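Local coordinates for uncharacterized protein Tfu_2867 (Thermobifida fusca, PDB 2QE6) that binds S-adenosylmethionine and is probably a methyltransferase that uses it as methyl donor, though its substrate is not known, at residues I161-M166 / L192-L197; G165-L170 / W220-E225; V242-W247 / G265-G270; A135-P140 / D176-A181. The protein carries 1 engineered substitution. All blocks are in the same frame, centred on the assembly; numbering follows the deposited sequence.

Contact 1: residues I161-M166 / L192-L197; sequences IMLVGM and LFMTSL. With SAM (S-adenosylmethionine), chain F.
Val164 packs tightly on Phe193: CG2 of Val164 sits over the centre of one ring face, 3.6 Å from the ring centroid and 4° off the normal, a CH-pi contact. With CG anti to the backbone N (chi1 177°), the Phe193 ring is carried to that methyl, and CG of Met162, a selenomethionine, lies beside it at an oblique approach. Helix 54-75 closes over this side of the sheet through Leu72 and Val69. Two parallel strands hold the residues in register: Phe193 N donates to Ile161 O at 3.0 Å, and Leu163 N to Phe193 O at 2.8 Å. On the other face of the sheet CD1 of Leu163 touches CD1 of Leu192 at 3.7 Å, and the Leu163 and Met194 side chains run alongside each other.

The pairing is looser where strand 160-163 ends. The bond from Thr195 N to Leu163 O is weak at 3.4 Å, and residues 164-166 turn off toward the cofactor, while Ser196 and Leu197 run on without a partner in 161-166. A side chain takes over here: Thr195 OG1 accepts from Gly165 N at 2.7 Å and is also bonded to Asn61 of the S-adenosylmethionine site. Val164 O in turn accepts from the cofactor amino N at 2.6 Å. The arrangement belongs to a Rossmann-like beta-alpha-beta unit, with the cofactor at the C-terminal end of the strand. Thr195, a second-shell residue, probably steadies the turn whose carbonyl holds the amino group, a bond probably strengthened by that group's positive charge.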
# COMPACT_ATOMS: atom_id res chain seq x y z
N ILE A 161 10.72 -0.13 -2.19
CA ILE A 161 9.89 0.06 -0.98
C ILE A 161 8.51 0.59 -1.38
O ILE A 161 8.40 1.47 -2.24
CB ILE A 161 10.55 1.02 0.02
CG1 ILE A 161 11.86 0.42 0.57
CG2 ILE A 161 9.60 1.33 1.15
CD1 ILE A 161 12.63 1.34 1.53
N MSE A 162 7.47 0.01 -0.82
CA MSE A 162 6.09 0.31 -1.23
C MSE A 162 5.35 0.87 -0.05
O MSE A 162 5.45 0.35 1.06
CB MSE A 162 5.39 -0.97 -1.68
CG MSE A 162 6.03 -1.62 -2.88
SE MSE A 162 5.38 -3.42 -3.18
CE MSE A 162 3.44 -3.23 -3.31
N LEU A 163 4.69 2.01 -0.26
CA LEU A 163 3.72 2.53 0.67
C LEU A 163 2.39 2.69 -0.09
O LEU A 163 1.79 3.76 -0.14
CB LEU A 163 4.19 3.86 1.27
CG LEU A 163 5.35 3.73 2.28
CD1 LEU A 163 6.60 4.23 1.72
CD2 LEU A 163 5.02 4.48 3.56
N VAL A 164 1.99 1.60 -0.73
CA VAL A 164 0.80 1.53 -1.53
C VAL A 164 -0.41 1.51 -0.55
O VAL A 164 -0.41 0.74 0.40
CB VAL A 164 0.86 0.29 -2.51
CG1 VAL A 164 -0.47 0.10 -3.27
CG2 VAL A 164 2.01 0.47 -3.52
N GLY A 165 -1.36 2.42 -0.76
CA GLY A 165 -2.51 2.57 0.11
C GLY A 165 -2.20 2.94 1.54
O GLY A 165 -3.02 2.65 2.45
N MSE A 166 -1.04 3.57 1.75
CA MSE A 166 -0.42 3.72 3.09
C MSE A 166 -0.09 5.22 3.34
O MSE A 166 -0.14 5.71 4.49
CB MSE A 166 0.83 2.75 3.12
CG MSE A 166 1.71 2.38 4.40
SE MSE A 166 0.71 2.40 6.01
CE MSE A 166 1.63 3.89 6.84
N LEU A 192 10.71 3.73 -5.10
CA LEU A 192 9.64 3.96 -4.14
C LEU A 192 8.31 3.98 -4.89
O LEU A 192 8.15 4.74 -5.85
CB LEU A 192 9.84 5.30 -3.44
CG LEU A 192 8.85 5.71 -2.34
CD1 LEU A 192 8.87 4.74 -1.19
CD2 LEU A 192 9.19 7.16 -1.88
N PHE A 193 7.40 3.09 -4.50
CA PHE A 193 6.05 2.95 -5.11
C PHE A 193 5.03 3.31 -4.00
O PHE A 193 4.99 2.66 -2.96
CB PHE A 193 5.91 1.49 -5.60
CG PHE A 193 4.57 1.11 -6.19
CD1 PHE A 193 3.64 2.04 -6.62
CD2 PHE A 193 4.29 -0.25 -6.41
CE1 PHE A 193 2.44 1.65 -7.23
CE2 PHE A 193 3.09 -0.65 -6.99
CZ PHE A 193 2.16 0.31 -7.42
N MSE A 194 4.27 4.40 -4.18
CA MSE A 194 3.26 4.76 -3.22
C MSE A 194 1.92 5.07 -3.89
O MSE A 194 1.89 5.49 -5.05
CB MSE A 194 3.68 6.03 -2.45
CG MSE A 194 5.09 5.94 -1.90
SE MSE A 194 5.41 7.32 -0.57
CE MSE A 194 5.75 8.87 -1.72
N THR A 195 0.83 4.89 -3.16
CA THR A 195 -0.46 5.41 -3.62
C THR A 195 -1.06 6.15 -2.43
O THR A 195 -0.67 5.92 -1.29
CB THR A 195 -1.39 4.35 -4.17
OG1 THR A 195 -1.97 3.60 -3.09
CG2 THR A 195 -0.66 3.46 -5.17
N SER A 196 -2.01 7.01 -2.69
CA SER A 196 -2.50 7.90 -1.65
C SER A 196 -3.87 8.43 -2.04
O SER A 196 -4.09 8.75 -3.19
CB SER A 196 -1.59 9.09 -1.50
OG SER A 196 -2.09 10.02 -0.50
N LEU A 197 -4.74 8.55 -1.05
CA LEU A 197 -5.87 9.43 -1.13
C LEU A 197 -5.42 10.82 -1.55
O LEU A 197 -4.46 11.38 -0.97
CB LEU A 197 -6.57 9.43 0.24
CG LEU A 197 -7.86 10.21 0.48
CD1 LEU A 197 -9.00 9.84 -0.51
CD2 LEU A 197 -8.24 9.95 1.92
N SAM F . -1.06 -1.75 0.94
CA SAM F . -2.39 -2.45 0.73
C SAM F . -3.01 -1.97 -0.56
O SAM F . -3.78 -2.69 -1.18
OXT SAM F . -2.76 -0.83 -0.99
CB SAM F . -3.45 -2.23 1.83
CG SAM F . -3.96 -0.79 2.01
SD SAM F . -5.06 -0.51 3.44
CE SAM F . -5.06 -2.22 4.03
C5' SAM F . -3.78 0.14 4.54
C4' SAM F . -2.88 -0.80 5.35
O4' SAM F . -1.82 -0.05 5.95
C3' SAM F . -3.60 -1.50 6.52
O3' SAM F . -3.40 -2.90 6.48
C2' SAM F . -3.05 -0.88 7.80
O2' SAM F . -3.12 -1.73 8.95
C1' SAM F . -1.66 -0.49 7.31
N9 SAM F . -1.12 0.58 8.14
C8 SAM F . -1.59 1.88 8.32
N7 SAM F . -0.75 2.52 9.18
C5 SAM F . 0.25 1.65 9.52
C6 SAM F . 1.38 1.80 10.34
N6 SAM F . 1.59 2.98 10.99
N1 SAM F . 2.22 0.70 10.48
C2 SAM F . 1.97 -0.52 9.82
N3 SAM F . 0.85 -0.66 9.01
C4 SAM F . 0.02 0.42 8.87

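Contact 2: residues G165-L170 / W220-E225; sequences GMLHYL and WARTPE. With SAM (S-adenosylmethionine), chain F.
Leu170 O is gripped by two nitrogens of one guanidinium: Arg222 NH2 reaches it at 2.9 Å and Arg222 NH1 at 3.0 Å, end-on, with the oxygen 3° out of the guanidinium plane. NH1 arrives in the plane of the carbonyl, whereas NH2 is tilted 25° from it. One carbonyl oxygen thus takes two N-H groups from a single side chain. The Arg222 chain is extended from CG to NE, which lets it reach the loop, passing CG of Leu167 roughly at a right angle. Two residues earlier in each segment, Trp220 N donates to His168 O at 2.9 Å. The same oxygen lies at the edge of the indole, 3.3 Å from Trp220 CD1.

Residues 167-169 form a short 3-10 turn in the loop that follows strand 160-163 of the Rossmann-like methyltransferase fold; the turn and the residue after it give the carbonyls of His168 and Leu170 to 220-225. Met166, just before the turn, and Tyr169 within it line the cofactor pocket: Met166 SE approaches C8 of S-adenosylmethionine at 3.3 Å, and Tyr169 CE2 lies 3.6 Å from its C5'. One face of the Tyr169 ring is covered by His168 CD2, offset toward the rim. CB of His168 lies 3.1 Å from Trp220 O, while CG, between the backbone N and the carbonyl carbon (chi1 50°), directs the imidazole toward Ser196 and Leu197. Trp220 NE1 bonds to Glu218, just ahead of the segment.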
# COMPACT_ATOMS: atom_id res chain seq x y z
N GLY A 165 -1.36 2.42 -0.76
CA GLY A 165 -2.51 2.57 0.11
C GLY A 165 -2.20 2.94 1.54
O GLY A 165 -3.02 2.65 2.45
N MSE A 166 -1.04 3.57 1.75
CA MSE A 166 -0.42 3.72 3.09
C MSE A 166 -0.09 5.22 3.34
O MSE A 166 -0.14 5.71 4.49
CB MSE A 166 0.83 2.75 3.12
CG MSE A 166 1.71 2.38 4.40
SE MSE A 166 0.71 2.40 6.01
CE MSE A 166 1.63 3.89 6.84
N LEU A 167 0.20 5.99 2.29
CA LEU A 167 0.70 7.37 2.53
C LEU A 167 -0.30 8.22 3.30
O LEU A 167 0.09 9.06 4.10
CB LEU A 167 1.07 8.09 1.21
CG LEU A 167 1.68 9.53 1.24
CD1 LEU A 167 2.94 9.57 2.09
CD2 LEU A 167 2.00 10.13 -0.18
N HIS A 168 -1.59 8.02 3.04
CA HIS A 168 -2.63 8.86 3.68
C HIS A 168 -2.86 8.49 5.16
O HIS A 168 -3.67 9.10 5.83
CB HIS A 168 -3.95 8.82 2.88
CG HIS A 168 -4.44 7.45 2.52
ND1 HIS A 168 -4.06 6.79 1.37
CD2 HIS A 168 -5.25 6.59 3.19
CE1 HIS A 168 -4.64 5.61 1.33
NE2 HIS A 168 -5.36 5.46 2.42
N TYR A 169 -2.15 7.48 5.68
CA TYR A 169 -2.18 7.18 7.12
C TYR A 169 -1.00 7.79 7.87
O TYR A 169 -0.85 7.55 9.08
CB TYR A 169 -2.26 5.64 7.37
CG TYR A 169 -3.48 5.03 6.73
CD1 TYR A 169 -4.76 5.47 7.08
CD2 TYR A 169 -3.36 4.09 5.74
CE1 TYR A 169 -5.89 4.97 6.44
CE2 TYR A 169 -4.46 3.58 5.11
CZ TYR A 169 -5.73 4.00 5.47
OH TYR A 169 -6.79 3.46 4.81
N LEU A 170 -0.14 8.54 7.15
CA LEU A 170 1.01 9.22 7.76
C LEU A 170 0.65 10.68 7.94
O LEU A 170 0.38 11.37 6.98
CB LEU A 170 2.29 9.10 6.91
CG LEU A 170 2.83 7.66 6.65
CD1 LEU A 170 4.09 7.65 5.76
CD2 LEU A 170 3.10 6.96 7.96
N TRP A 220 -5.38 11.40 5.64
CA TRP A 220 -4.84 12.70 5.19
C TRP A 220 -4.87 12.69 3.67
O TRP A 220 -4.12 11.95 3.05
CB TRP A 220 -3.41 12.90 5.75
CG TRP A 220 -3.36 12.73 7.19
CD1 TRP A 220 -3.09 11.59 7.89
CD2 TRP A 220 -3.62 13.73 8.15
NE1 TRP A 220 -3.16 11.84 9.23
CE2 TRP A 220 -3.50 13.15 9.42
CE3 TRP A 220 -3.98 15.07 8.05
CZ2 TRP A 220 -3.70 13.85 10.59
CZ3 TRP A 220 -4.18 15.78 9.23
CH2 TRP A 220 -4.04 15.15 10.48
N ALA A 221 -5.77 13.44 3.07
CA ALA A 221 -5.80 13.55 1.60
C ALA A 221 -4.74 14.58 1.17
O ALA A 221 -4.80 15.75 1.58
CB ALA A 221 -7.22 13.96 1.12
N ARG A 222 -3.80 14.17 0.34
CA ARG A 222 -2.71 15.08 -0.08
C ARG A 222 -2.92 15.53 -1.51
O ARG A 222 -3.39 14.76 -2.33
CB ARG A 222 -1.32 14.43 0.11
CG ARG A 222 -0.91 14.37 1.54
CD ARG A 222 0.52 13.89 1.82
NE ARG A 222 0.82 14.14 3.24
CZ ARG A 222 0.61 13.32 4.27
NH1 ARG A 222 0.20 12.05 4.10
NH2 ARG A 222 0.88 13.75 5.49
N THR A 223 -2.64 16.78 -1.80
CA THR A 223 -2.66 17.24 -3.19
C THR A 223 -1.67 16.46 -4.07
O THR A 223 -0.75 15.86 -3.55
CB THR A 223 -2.31 18.70 -3.31
OG1 THR A 223 -0.93 18.88 -2.96
CG2 THR A 223 -3.20 19.57 -2.41
N PRO A 224 -1.86 16.47 -5.40
CA PRO A 224 -0.84 15.83 -6.26
C PRO A 224 0.59 16.31 -6.01
O PRO A 224 1.49 15.50 -6.02
CB PRO A 224 -1.32 16.18 -7.66
CG PRO A 224 -2.80 16.34 -7.50
CD PRO A 224 -2.99 16.98 -6.19
N GLU A 225 0.77 17.59 -5.75
CA GLU A 225 2.09 18.14 -5.52
C GLU A 225 2.66 17.66 -4.19
O GLU A 225 3.85 17.39 -4.08
CB GLU A 225 2.01 19.66 -5.53
CG GLU A 225 1.55 20.28 -6.90
CD GLU A 225 0.06 20.03 -7.35
OE1 GLU A 225 -0.89 19.85 -6.54
OE2 GLU A 225 -0.15 20.03 -8.60
N SAM F . -1.06 -1.75 0.94
CA SAM F . -2.39 -2.45 0.73
C SAM F . -3.01 -1.97 -0.56
O SAM F . -3.78 -2.69 -1.18
OXT SAM F . -2.76 -0.83 -0.99
CB SAM F . -3.45 -2.23 1.83
CG SAM F . -3.96 -0.79 2.01
SD SAM F . -5.06 -0.51 3.44
CE SAM F . -5.06 -2.22 4.03
C5' SAM F . -3.78 0.14 4.54
C4' SAM F . -2.88 -0.80 5.35
O4' SAM F . -1.82 -0.05 5.95
C3' SAM F . -3.60 -1.50 6.52
O3' SAM F . -3.40 -2.90 6.48
C2' SAM F . -3.05 -0.88 7.80
O2' SAM F . -3.12 -1.73 8.95
C1' SAM F . -1.66 -0.49 7.31
N9 SAM F . -1.12 0.58 8.14
C8 SAM F . -1.59 1.88 8.32
N7 SAM F . -0.75 2.52 9.18
C5 SAM F . 0.25 1.65 9.52
C6 SAM F . 1.38 1.80 10.34
N6 SAM F . 1.59 2.98 10.99
N1 SAM F . 2.22 0.70 10.48
C2 SAM F . 1.97 -0.52 9.82
N3 SAM F . 0.85 -0.66 9.01
C4 SAM F . 0.02 0.42 8.87

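Contact 3: residues V242-W247 / G265-G270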
# COMPACT_ATOMS: atom_id res chain seq x y z
N VAL A 242 -0.38 10.21 -10.91
CA VAL A 242 -1.64 10.31 -11.66
C VAL A 242 -2.71 9.49 -10.96
O VAL A 242 -2.37 8.64 -10.12
CB VAL A 242 -1.50 9.79 -13.09
CG1 VAL A 242 -0.51 10.65 -13.88
CG2 VAL A 242 -1.09 8.28 -13.11
N TYR A 243 -3.98 9.75 -11.26
CA TYR A 243 -5.06 8.95 -10.70
C TYR A 243 -4.72 7.46 -10.91
O TYR A 243 -4.14 7.08 -11.90
CB TYR A 243 -6.40 9.32 -11.31
CG TYR A 243 -6.96 10.68 -10.91
CD1 TYR A 243 -7.23 10.98 -9.58
CD2 TYR A 243 -7.20 11.66 -11.86
CE1 TYR A 243 -7.79 12.23 -9.20
CE2 TYR A 243 -7.75 12.90 -11.49
CZ TYR A 243 -8.04 13.17 -10.15
OH TYR A 243 -8.58 14.37 -9.75
N THR A 244 -5.02 6.63 -9.93
CA THR A 244 -4.57 5.25 -9.95
C THR A 244 -4.90 4.49 -11.27
O THR A 244 -4.05 3.75 -11.76
CB THR A 244 -5.06 4.45 -8.66
OG1 THR A 244 -6.49 4.58 -8.52
CG2 THR A 244 -4.39 4.97 -7.40
N ALA A 245 -6.09 4.68 -11.85
CA ALA A 245 -6.48 3.95 -13.06
C ALA A 245 -5.68 4.39 -14.33
O ALA A 245 -5.67 3.69 -15.34
CB ALA A 245 -7.96 4.11 -13.31
N LEU A 246 -5.05 5.57 -14.23
CA LEU A 246 -4.28 6.17 -15.32
C LEU A 246 -2.80 5.75 -15.28
O LEU A 246 -2.03 6.09 -16.18
CB LEU A 246 -4.40 7.71 -15.25
CG LEU A 246 -5.78 8.34 -15.40
CD1 LEU A 246 -5.72 9.90 -15.38
CD2 LEU A 246 -6.47 7.88 -16.68
N TRP A 247 -2.38 5.01 -14.25
CA TRP A 247 -0.97 4.64 -14.14
C TRP A 247 -0.69 3.40 -14.97
O TRP A 247 -1.08 2.32 -14.58
CB TRP A 247 -0.52 4.44 -12.68
CG TRP A 247 1.00 4.41 -12.56
CD1 TRP A 247 1.81 5.46 -12.30
CD2 TRP A 247 1.87 3.27 -12.74
NE1 TRP A 247 3.12 5.06 -12.30
CE2 TRP A 247 3.19 3.72 -12.58
CE3 TRP A 247 1.66 1.94 -13.05
CZ2 TRP A 247 4.29 2.89 -12.71
CZ3 TRP A 247 2.76 1.10 -13.18
CH2 TRP A 247 4.04 1.58 -13.00
N GLY A 265 -7.84 8.39 -5.48
CA GLY A 265 -6.43 8.18 -5.21
C GLY A 265 -5.50 8.35 -6.39
O GLY A 265 -5.93 8.26 -7.56
N MSE A 266 -4.22 8.60 -6.06
CA MSE A 266 -3.15 8.68 -7.08
C MSE A 266 -2.06 7.70 -6.78
O MSE A 266 -1.91 7.28 -5.67
CB MSE A 266 -2.56 10.08 -7.18
CG MSE A 266 -3.52 11.07 -7.79
SE MSE A 266 -2.73 12.59 -8.57
CE MSE A 266 -4.27 13.40 -9.35
N ALA A 267 -1.30 7.34 -7.82
CA ALA A 267 -0.19 6.42 -7.74
C ALA A 267 1.05 7.10 -8.35
O ALA A 267 0.92 7.91 -9.28
CB ALA A 267 -0.49 5.13 -8.53
N GLY A 268 2.24 6.74 -7.85
CA GLY A 268 3.50 7.17 -8.43
C GLY A 268 4.59 6.16 -8.10
O GLY A 268 4.54 5.52 -7.06
N ILE A 269 5.55 6.01 -8.99
CA ILE A 269 6.75 5.24 -8.74
C ILE A 269 7.94 6.12 -9.14
O ILE A 269 7.94 6.72 -10.22
CB ILE A 269 6.81 3.94 -9.54
CG1 ILE A 269 5.72 2.98 -9.10
CG2 ILE A 269 8.19 3.24 -9.35
CD1 ILE A 269 5.83 1.62 -9.75
N GLY A 270 8.90 6.24 -8.25
CA GLY A 270 10.11 7.02 -8.48
C GLY A 270 11.35 6.18 -8.30
O GLY A 270 11.38 5.27 -7.47
O HOH W 1 5.06 7.21 -11.69
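Met266, a selenomethionine, has CG anti to the carbonyl carbon (chi1 -70°) and an extended chain beyond it, and this reach carries its CE methyl to the ring of Tyr243, whose own CG is likewise anti to the carbonyl carbon (chi1 -71°). CE stands over the ring centre, 3.7 Å from the centroid, in a CH-pi contact; SE lies farther off above the same ring, a Met-aromatic arrangement. Gly265 O meets this ring at its edge.

Behind the side chains runs an antiparallel ladder. Val242 and Ala267 form a hydrogen-bonded pair, Ala267 N to Val242 O at 2.9 Å and Val242 N to Ala267 O at 3.1 Å, followed by the non-hydrogen-bonded pair of Tyr243 and Met266. Thr244 N then donates to Gly265 O at 3.0 Å, as residues 244-246 leave the sheet in a 3-10 turn. That turn brings Trp247 back across the strand: CZ2 of its indole packs on CD1 of Ile269 at 3.6 Å, the side chains meeting about at a right angle. A water in the indole plane accepts from Trp247 NE1 and from Ile269 N, each at 3.0 Å, giving both donors a partner.

The contact joins edge strand 235-243 to strand 265-271, which on its other side pairs with strand 191-197, while Val64 of helix 54-75 packs against Trp247 and Ala267.

Contact 4: residues A135-P140 / D176-A181. With SAM (S-adenosylmethionine), chain F.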
# COMPACT_ATOMS: atom_id res chain seq x y z
N ALA A 135 4.57 -4.62 12.58
CA ALA A 135 5.36 -3.52 13.05
C ALA A 135 4.66 -2.24 12.64
O ALA A 135 3.75 -2.25 11.80
CB ALA A 135 6.77 -3.57 12.47
N ASP A 136 5.10 -1.15 13.22
CA ASP A 136 4.59 0.17 12.87
C ASP A 136 5.56 0.89 11.94
O ASP A 136 6.67 1.25 12.31
CB ASP A 136 4.42 0.97 14.15
CG ASP A 136 3.77 2.29 13.93
OD1 ASP A 136 3.75 2.79 12.80
OD2 ASP A 136 3.26 2.82 14.91
N VAL A 137 5.08 1.15 10.73
CA VAL A 137 5.81 1.83 9.63
C VAL A 137 6.38 3.19 10.00
O VAL A 137 7.35 3.67 9.38
CB VAL A 137 4.83 1.90 8.42
CG1 VAL A 137 5.26 2.90 7.35
CG2 VAL A 137 4.69 0.49 7.87
N ARG A 138 5.81 3.81 11.03
CA ARG A 138 6.31 5.08 11.52
C ARG A 138 7.59 4.94 12.34
O ARG A 138 8.15 5.94 12.80
CB ARG A 138 5.23 5.77 12.33
CG ARG A 138 4.03 6.12 11.47
CD ARG A 138 2.94 6.70 12.33
NE ARG A 138 2.42 5.68 13.24
CZ ARG A 138 1.40 5.85 14.08
NH1 ARG A 138 0.77 7.02 14.13
NH2 ARG A 138 1.03 4.86 14.88
N ASP A 139 8.06 3.70 12.51
CA ASP A 139 9.35 3.42 13.14
C ASP A 139 10.30 2.71 12.15
O ASP A 139 10.55 1.51 12.30
CB ASP A 139 9.10 2.55 14.38
CG ASP A 139 10.31 2.48 15.30
OD1 ASP A 139 11.38 3.05 14.96
OD2 ASP A 139 10.18 1.83 16.35
N PRO A 140 10.85 3.45 11.17
CA PRO A 140 11.71 2.93 10.11
C PRO A 140 12.93 2.19 10.66
O PRO A 140 13.32 1.17 10.09
CB PRO A 140 12.18 4.19 9.36
CG PRO A 140 11.31 5.27 9.77
CD PRO A 140 10.61 4.91 11.01
N ASP A 176 7.41 13.47 6.66
CA ASP A 176 8.69 13.83 6.02
C ASP A 176 9.82 12.93 6.51
O ASP A 176 10.53 12.34 5.70
CB ASP A 176 9.07 15.29 6.23
CG ASP A 176 8.18 16.25 5.43
OD1 ASP A 176 7.47 15.84 4.49
OD2 ASP A 176 8.18 17.45 5.75
N ARG A 177 9.93 12.78 7.83
CA ARG A 177 10.97 11.96 8.43
C ARG A 177 10.76 10.48 8.10
O ARG A 177 11.73 9.73 7.86
CB ARG A 177 11.01 12.18 9.96
CG ARG A 177 11.60 10.99 10.76
CD ARG A 177 11.36 11.09 12.29
NE ARG A 177 10.00 10.70 12.74
CZ ARG A 177 9.59 9.44 12.94
NH1 ARG A 177 10.40 8.40 12.70
NH2 ARG A 177 8.36 9.21 13.37
N VAL A 178 9.50 10.03 8.11
CA VAL A 178 9.23 8.59 7.91
C VAL A 178 9.55 8.16 6.48
O VAL A 178 10.31 7.21 6.26
CB VAL A 178 7.77 8.20 8.34
CG1 VAL A 178 7.39 6.82 7.78
CG2 VAL A 178 7.63 8.24 9.90
N VAL A 179 9.00 8.87 5.49
CA VAL A 179 9.23 8.46 4.09
C VAL A 179 10.69 8.71 3.72
O VAL A 179 11.29 7.90 3.02
CB VAL A 179 8.25 9.11 3.08
CG1 VAL A 179 8.52 8.59 1.64
CG2 VAL A 179 6.80 8.78 3.51
N GLY A 180 11.25 9.82 4.21
CA GLY A 180 12.67 10.11 4.02
C GLY A 180 13.61 9.03 4.54
O GLY A 180 14.63 8.76 3.94
N ALA A 181 13.28 8.42 5.68
CA ALA A 181 14.13 7.33 6.20
C ALA A 181 14.18 6.14 5.24
O ALA A 181 15.21 5.52 5.05
CB ALA A 181 13.62 6.88 7.56
N SAM F . -1.06 -1.75 0.94
CA SAM F . -2.39 -2.45 0.73
C SAM F . -3.01 -1.97 -0.56
O SAM F . -3.78 -2.69 -1.18
OXT SAM F . -2.76 -0.83 -0.99
CB SAM F . -3.45 -2.23 1.83
CG SAM F . -3.96 -0.79 2.01
SD SAM F . -5.06 -0.51 3.44
CE SAM F . -5.06 -2.22 4.03
C5' SAM F . -3.78 0.14 4.54
C4' SAM F . -2.88 -0.80 5.35
O4' SAM F . -1.82 -0.05 5.95
C3' SAM F . -3.60 -1.50 6.52
O3' SAM F . -3.40 -2.90 6.48
C2' SAM F . -3.05 -0.88 7.80
O2' SAM F . -3.12 -1.73 8.95
C1' SAM F . -1.66 -0.49 7.31
N9 SAM F . -1.12 0.58 8.14
C8 SAM F . -1.59 1.88 8.32
N7 SAM F . -0.75 2.52 9.18
C5 SAM F . 0.25 1.65 9.52
C6 SAM F . 1.38 1.80 10.34
N6 SAM F . 1.59 2.98 10.99
N1 SAM F . 2.22 0.70 10.48
C2 SAM F . 1.97 -0.52 9.82
N3 SAM F . 0.85 -0.66 9.01
C4 SAM F . 0.02 0.42 8.87
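Arg177 reaches across to Arg138 O with the end of its long side chain. From CB it runs outward with CG anti to the backbone N (chi1 155°), then bends at chi3 (79°) toward Arg138, with CG2 of Val178 over one guanidinium face. CZ comes within 3.8 Å of Arg138 O. NH1 and NH2 then both point at that oxygen, each a weak bond of 3.3 Å, and NH1 also passes CD of Pro140. Deeper in, Pro140 CB touches Ala181 CB at 3.5 Å, and Val178 CG1 rests against Val137 O.

The type I turn 136-139 forms part of the adenine site. Asp136 OD1 accepts from cofactor N6 at 2.8 Å, and Val137 N donates to N1 at 2.9 Å. Arg138 grips the Asp136 carboxylate side-on, NE to OD1 and NH2 to OD2, while Arg138 N closes an Asx turn on OD1; together they should hold the carboxylate in place for the adenine.

The loop leads from strand 130-134 into helix 140-145 and lies against helix 175-185, whose Val179 packs on strand 191-197.

In the fold
All four contacts belong to one mixed-sheet, Rossmann-like domain. Contact 1 joins neighbouring parallel strands 160-163 and 191-197, and contact 3 continues the sheet to its antiparallel edge, about 10 Å away between centres. Contact 2 continues from the end of the first segment of contact 1, sharing Gly165 and Met166, about 9 Å off between centres. Contact 4, whose 135-140 comes first, alternates along the chain with contacts 1 and 2 and meets both; all three close before contact 3 opens. Between them they touch the amino group, ribose and adenine of S-adenosylmethionine; contact 3, about 21 Å from contact 4 between centres, completes the sheet beside the site.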